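Local coordinates for xylose isomerase domain protein TIM barrel (Planctomyces limnophilus, PDB 3TVA) that binds a magnesium ion in a xylose isomerase-like TIM barrel and may act as an isomerase, its substrate not being established, at residues Asp214-Pro219 with Trp227-Ala232; Asp184-Ile189 with Gly236-Glu241. All blocks are in the same frame, centred on the assembly; numbering follows the deposited sequence. Where two conformers were deposited one is given.

Contact 1: Asp214-Pro219 with Trp227-Ala232; sequences DALWAP and WGQEVA
A short antiparallel hairpin extends a barrel strand here: Leu-216 pairs with Gln-229, and Ala-215 faces Glu-230 in a non-hydrogen-bonded pair. Leu-216 N gives a hydrogen bond of 2.7 Å to Gln-229 O, and Gln-229 N returns one of 3.0 Å to Leu-216 O. A third runs from Val-231 N to Asp-214 O at 3.1 Å. Gly-228 suits its place because a CB there would run into Leu-216 O.

On the face carrying Leu-216, Gln-229 and Val-231, the leucine lies alongside the glutamine, its CD1 3.6 Å from Gln-229 OE1. Leu-216 also crosses Val-231 at about a right angle, with CD1 3.9 Å from Val-231 CG1. The other face holds Ala-215 and Glu-230. Glu-230 keeps an extended chain (chi1 -174°) that passes its CG 3.3 Å from Asp-214 O; its OE2 forms a salt bridge with Arg-260 and accepts from Glu-261 N. A water bridges Asp-214 N and Val-231 O, which stand too far apart for a direct bond.

Ala-215, small enough to fit beneath a helix, rests on Ala-186, Ile-189 and Leu-190 of helix 185-190, while Trp-227 reaches Ile-82 and Thr-85 of helix 82-88.

Contact 2: Asp184-Ile189 with Gly236-Glu241; sequences DPANMI and GDVGME. With MG (magnesium ion), chain C.
Val-238 is wedged against Pro-185 and Ala-186 at the start of helix 185-190 and Ile-189 one turn later, joining the loop before helix 240-249 to the metal-bearing helix start. The meeting is wholly apolar, and the two valine methyls divide the work. CG1, anti to the backbone N (chi1 171°), lies 3.9 Å from Pro-185 CB, where the valine and the proline ring cross at about a right angle. CG2 turns to the other side of the wedge, 3.7 Å from Ile-189 CD1, and also approaches the backbone N of Ala-186. Ile-189, its chain stretched out to CD1, reaches on to Asp-237 CB at 4.0 Å. A branched valine fits because it can fill both directions at once; an alanine here would probably open a gap between Pro-185 and Ile-189 and let the isoleucine tip shift.

The polar bonds lie within 184-189 or run to neighbouring residues. Asp-184 is the N-cap of helix 185-190: its OD1 accepts from Asn-187 N at 3.2 Å, from above the carboxylate plane, and more weakly from Ala-186 N. Gly-239 stands at the N-cap position of helix 240-249; at its phi and psi of 75° and 69° a CB would collide with the preceding carbonyl O, which calls for glycine. Val-238 N donates to Asp-214 OD1.

Metal binding uses the other carboxylate oxygen. Asp-184 OD2 holds the magnesium ion at 2.4 Å, and Glu-158, His-211 and Glu-259 complete the protein ligands.

The cap, the ion and Lys-213 NZ, which donates to OD2, are together likely to limit the carboxylate's rotation. Dispersion contacts alone thus link the two segments, while Asp-184 directs its bonds to the helix end and the metal.

How the contacts relate
Contact 1 is nested in the chain between the two segments of contact 2, and their centres are about 9 Å apart. Asp-214 and Ala-215 join them: Ala-215 O lies 2.7 Å from Asp-237 N, a probable hydrogen bond, and Asp-214 OD2 lies 2.9 Å from Gly-236 N, a weak one, so the end of strand 207-216 holds the loop at 236-238 that packs on helix 185-190. Asp-237 OD2 in turn accepts from Trp-217 N. Both contacts lie near the magnesium site. Contact 2 supplies the ligand Asp-184 directly, whereas in contact 1 the side chain of Glu-230 stays about 8 Å from the ion and about 6 Å from that of Glu-259.

Contact 1: Asp214-Pro219 with Trp227-Ala232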
loop_
_atom_site.group_PDB
_atom_site.type_symbol
_atom_site.label_atom_id
_atom_site.label_comp_id
_atom_site.label_asym_id
_atom_site.label_seq_id
_atom_site.Cartn_x
_atom_site.Cartn_y
_atom_site.Cartn_z
ATOM N N ASP A 214 0.411 12.373 1.230
ATOM C CA ASP A 214 1.049 13.386 2.076
ATOM C C ASP A 214 0.284 13.554 3.391
ATOM O O ASP A 214 -0.910 13.250 3.468
ATOM C CB ASP A 214 1.126 14.725 1.327
ATOM C CG ASP A 214 2.325 15.589 1.754
ATOM O OD1 ASP A 214 2.947 15.322 2.809
ATOM O OD2 ASP A 214 2.635 16.554 1.024
ATOM N N ALA A 215 0.968 14.040 4.423
ATOM C CA ALA A 215 0.330 14.235 5.721
ATOM C C ALA A 215 1.056 15.277 6.557
ATOM O O ALA A 215 2.228 15.571 6.314
ATOM C CB ALA A 215 0.255 12.909 6.482
ATOM N N LEU A 216 0.354 15.815 7.550
ATOM C CA LEU A 216 0.938 16.739 8.520
ATOM C C LEU A 216 1.179 15.991 9.825
ATOM O O LEU A 216 0.342 15.181 10.238
ATOM C CB LEU A 216 -0.018 17.912 8.779
ATOM C CG LEU A 216 -0.331 18.826 7.590
ATOM C CD1 LEU A 216 -1.469 19.816 7.935
ATOM C CD2 LEU A 216 0.938 19.589 7.138
ATOM N N TRP A 217 2.314 16.240 10.470
ATOM C CA TRP A 217 2.572 15.661 11.790
ATOM C C TRP A 217 1.514 16.091 12.800
ATOM O O TRP A 217 0.995 17.205 12.732
ATOM C CB TRP A 217 3.933 16.116 12.326
ATOM C CG TRP A 217 5.090 15.578 11.562
ATOM C CD1 TRP A 217 5.792 16.218 10.578
ATOM C CD2 TRP A 217 5.693 14.290 11.713
ATOM N NE1 TRP A 217 6.787 15.396 10.100
ATOM C CE2 TRP A 217 6.748 14.208 10.778
ATOM C CE3 TRP A 217 5.436 13.192 12.536
ATOM C CZ2 TRP A 217 7.554 13.079 10.655
ATOM C CZ3 TRP A 217 6.229 12.067 12.410
ATOM C CH2 TRP A 217 7.277 12.019 11.473
ATOM N N ALA A 218 1.213 15.220 13.757
ATOM C CA ALA A 218 0.473 15.643 14.943
ATOM C C ALA A 218 1.365 16.579 15.763
ATOM O O ALA A 218 2.583 16.607 15.561
ATOM C CB ALA A 218 0.073 14.422 15.771
ATOM N N PRO A 219 0.772 17.355 16.693
ATOM C CA PRO A 219 1.610 18.116 17.632
ATOM C C PRO A 219 2.599 17.181 18.327
ATOM O O PRO A 219 2.279 15.998 18.492
ATOM C CB PRO A 219 0.598 18.659 18.634
ATOM C CG PRO A 219 -0.666 18.787 17.846
ATOM C CD PRO A 219 -0.665 17.639 16.872
ATOM N N TRP A 227 -3.724 10.734 15.624
ATOM C CA TRP A 227 -3.378 10.657 14.211
ATOM C C TRP A 227 -2.817 12.004 13.764
ATOM O O TRP A 227 -3.256 13.046 14.242
ATOM C CB TRP A 227 -4.628 10.391 13.372
ATOM C CG TRP A 227 -5.169 8.973 13.367
ATOM C CD1 TRP A 227 -6.436 8.568 13.744
ATOM C CD2 TRP A 227 -4.487 7.788 12.928
ATOM N NE1 TRP A 227 -6.566 7.207 13.571
ATOM C CE2 TRP A 227 -5.386 6.706 13.077
ATOM C CE3 TRP A 227 -3.197 7.536 12.432
ATOM C CZ2 TRP A 227 -5.037 5.394 12.747
ATOM C CZ3 TRP A 227 -2.851 6.231 12.102
ATOM C CH2 TRP A 227 -3.770 5.176 12.259
ATOM N N GLY A 228 -1.867 11.987 12.831
ATOM C CA GLY A 228 -1.578 13.185 12.063
ATOM C C GLY A 228 -2.727 13.412 11.083
ATOM O O GLY A 228 -3.757 12.742 11.159
ATOM N N GLN A 229 -2.566 14.344 10.152
ATOM C CA GLN A 229 -3.658 14.677 9.243
ATOM C C GLN A 229 -3.248 14.484 7.791
ATOM O O GLN A 229 -2.272 15.078 7.341
ATOM C CB GLN A 229 -4.088 16.135 9.455
ATOM C CG GLN A 229 -5.193 16.594 8.515
ATOM C CD GLN A 229 -5.406 18.108 8.540
ATOM O OE1 GLN A 229 -4.720 18.840 9.265
ATOM N NE2 GLN A 229 -6.360 18.582 7.737
ATOM N N GLU A 230 -3.991 13.674 7.049
ATOM C CA GLU A 230 -3.686 13.496 5.631
ATOM C C GLU A 230 -4.135 14.731 4.862
ATOM O O GLU A 230 -5.198 15.263 5.138
ATOM C CB GLU A 230 -4.357 12.244 5.060
ATOM C CG GLU A 230 -3.934 11.965 3.620
ATOM C CD GLU A 230 -4.772 10.892 2.923
ATOM O OE1 GLU A 230 -5.382 10.047 3.617
ATOM O OE2 GLU A 230 -4.816 10.905 1.670
ATOM N N VAL A 231 -3.315 15.195 3.920
ATOM C CA VAL A 231 -3.631 16.388 3.137
ATOM C C VAL A 231 -3.283 16.159 1.663
ATOM O O VAL A 231 -2.602 15.193 1.331
ATOM C CB VAL A 231 -2.857 17.629 3.653
ATOM C CG1 VAL A 231 -3.329 18.018 5.045
ATOM C CG2 VAL A 231 -1.353 17.355 3.652
ATOM N N ALA A 232 -3.749 17.052 0.790
ATOM C CA ALA A 232 -3.472 16.967 -0.641
ATOM C C ALA A 232 -1.962 16.901 -0.928
ATOM O O ALA A 232 -1.160 17.531 -0.238
ATOM C CB ALA A 232 -4.110 18.153 -1.376
HETATM O O HOH W 1 -2.435 12.779 0.329
#

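Contact 2: Asp184-Ile189 with Gly236-Glu241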
loop_
_atom_site.group_PDB
_atom_site.type_symbol
_atom_site.label_atom_id
_atom_site.label_comp_id
_atom_site.label_asym_id
_atom_site.label_seq_id
_atom_site.Cartn_x
_atom_site.Cartn_y
_atom_site.Cartn_z
ATOM N N ASP A 184 4.898 3.797 1.879
ATOM C CA ASP A 184 3.976 4.930 2.032
ATOM C C ASP A 184 4.500 5.935 3.059
ATOM O O ASP A 184 4.353 5.734 4.255
ATOM C CB ASP A 184 2.556 4.491 2.401
ATOM C CG ASP A 184 1.579 5.676 2.467
ATOM O OD1 ASP A 184 1.985 6.820 2.751
ATOM O OD2 ASP A 184 0.385 5.488 2.212
ATOM N N PRO A 185 5.166 6.993 2.599
ATOM C CA PRO A 185 5.767 7.934 3.557
ATOM C C PRO A 185 4.749 8.649 4.463
ATOM O O PRO A 185 5.082 8.979 5.603
ATOM C CB PRO A 185 6.479 8.932 2.652
ATOM C CG PRO A 185 5.651 8.936 1.385
ATOM C CD PRO A 185 5.076 7.546 1.236
ATOM N N ALA A 186 3.532 8.892 3.973
ATOM C CA ALA A 186 2.555 9.609 4.771
ATOM C C ALA A 186 2.146 8.800 5.992
ATOM O O ALA A 186 1.868 9.378 7.049
ATOM C CB ALA A 186 1.331 9.988 3.937
ATOM N N ASN A 187 2.148 7.470 5.866
ATOM C CA ASN A 187 1.773 6.609 6.991
ATOM C C ASN A 187 2.655 6.817 8.215
ATOM O O ASN A 187 2.171 6.824 9.339
ATOM C CB ASN A 187 1.751 5.118 6.601
ATOM C CG ASN A 187 0.591 4.776 5.656
ATOM O OD1 ASN A 187 -0.280 5.608 5.398
ATOM N ND2 ASN A 187 0.569 3.541 5.159
HETATM N N MSE A 188 3.951 7.002 8.003
HETATM C CA MSE A 188 4.840 7.181 9.144
HETATM C C MSE A 188 4.650 8.519 9.834
HETATM O O MSE A 188 4.926 8.654 11.026
HETATM C CB MSE A 188 6.280 7.004 8.728
HETATM C CG MSE A 188 6.581 5.586 8.322
HETATM SE SE MSE A 188 8.493 5.470 8.186
HETATM C CE MSE A 188 8.953 5.517 10.095
ATOM N N ILE A 189 4.174 9.507 9.085
ATOM C CA ILE A 189 3.797 10.773 9.683
ATOM C C ILE A 189 2.474 10.647 10.427
ATOM O O ILE A 189 2.303 11.209 11.510
ATOM C CB ILE A 189 3.741 11.880 8.623
ATOM C CG1 ILE A 189 5.145 12.097 8.053
ATOM C CG2 ILE A 189 3.190 13.157 9.219
ATOM C CD1 ILE A 189 5.235 13.189 7.012
ATOM N N GLY A 236 1.640 18.804 2.526
ATOM C CA GLY A 236 1.967 18.275 3.839
ATOM C C GLY A 236 3.436 18.316 4.220
ATOM O O GLY A 236 4.185 19.150 3.723
ATOM N N ASP A 237 3.828 17.429 5.136
ATOM C CA ASP A 237 5.193 17.376 5.669
ATOM C C ASP A 237 6.131 16.328 5.051
ATOM O O ASP A 237 7.269 16.193 5.496
ATOM C CB ASP A 237 5.156 17.198 7.189
ATOM C CG ASP A 237 4.510 18.376 7.890
ATOM O OD1 ASP A 237 4.654 19.511 7.385
ATOM O OD2 ASP A 237 3.853 18.170 8.934
ATOM N N VAL A 238 5.657 15.561 4.072
ATOM C CA VAL A 238 6.522 14.563 3.454
ATOM C C VAL A 238 7.703 15.187 2.697
ATOM O O VAL A 238 8.820 14.703 2.846
ATOM C CB VAL A 238 5.767 13.557 2.538
ATOM C CG1 VAL A 238 6.770 12.689 1.765
ATOM C CG2 VAL A 238 4.845 12.679 3.356
ATOM N N GLY A 239 7.533 16.319 2.013
ATOM C CA GLY A 239 8.575 16.698 1.057
ATOM C C GLY A 239 8.605 15.899 -0.245
ATOM O O GLY A 239 9.473 15.035 -0.434
HETATM N N MSE A 240 7.587 16.092 -1.083
HETATM C CA MSE A 240 7.449 15.328 -2.323
HETATM C C MSE A 240 8.714 15.315 -3.189
HETATM O O MSE A 240 9.096 14.274 -3.721
HETATM C CB MSE A 240 6.246 15.818 -3.130
HETATM C CG MSE A 240 5.534 14.727 -3.943
HETATM SE SE MSE A 240 5.089 13.050 -2.986
HETATM C CE MSE A 240 4.447 13.769 -1.281
ATOM N N GLU A 241 9.366 16.461 -3.326
ATOM C CA GLU A 241 10.613 16.506 -4.083
ATOM C C GLU A 241 11.716 15.710 -3.374
ATOM O O GLU A 241 12.469 14.970 -4.016
ATOM C CB GLU A 241 11.056 17.952 -4.387
ATOM C CG GLU A 241 12.320 17.989 -5.202
ATOM C CD GLU A 241 12.428 19.211 -6.091
ATOM O OE1 GLU A 241 13.281 19.183 -7.009
ATOM O OE2 GLU A 241 11.674 20.192 -5.874
HETATM MG MG MG C . -0.818 3.578 1.440
#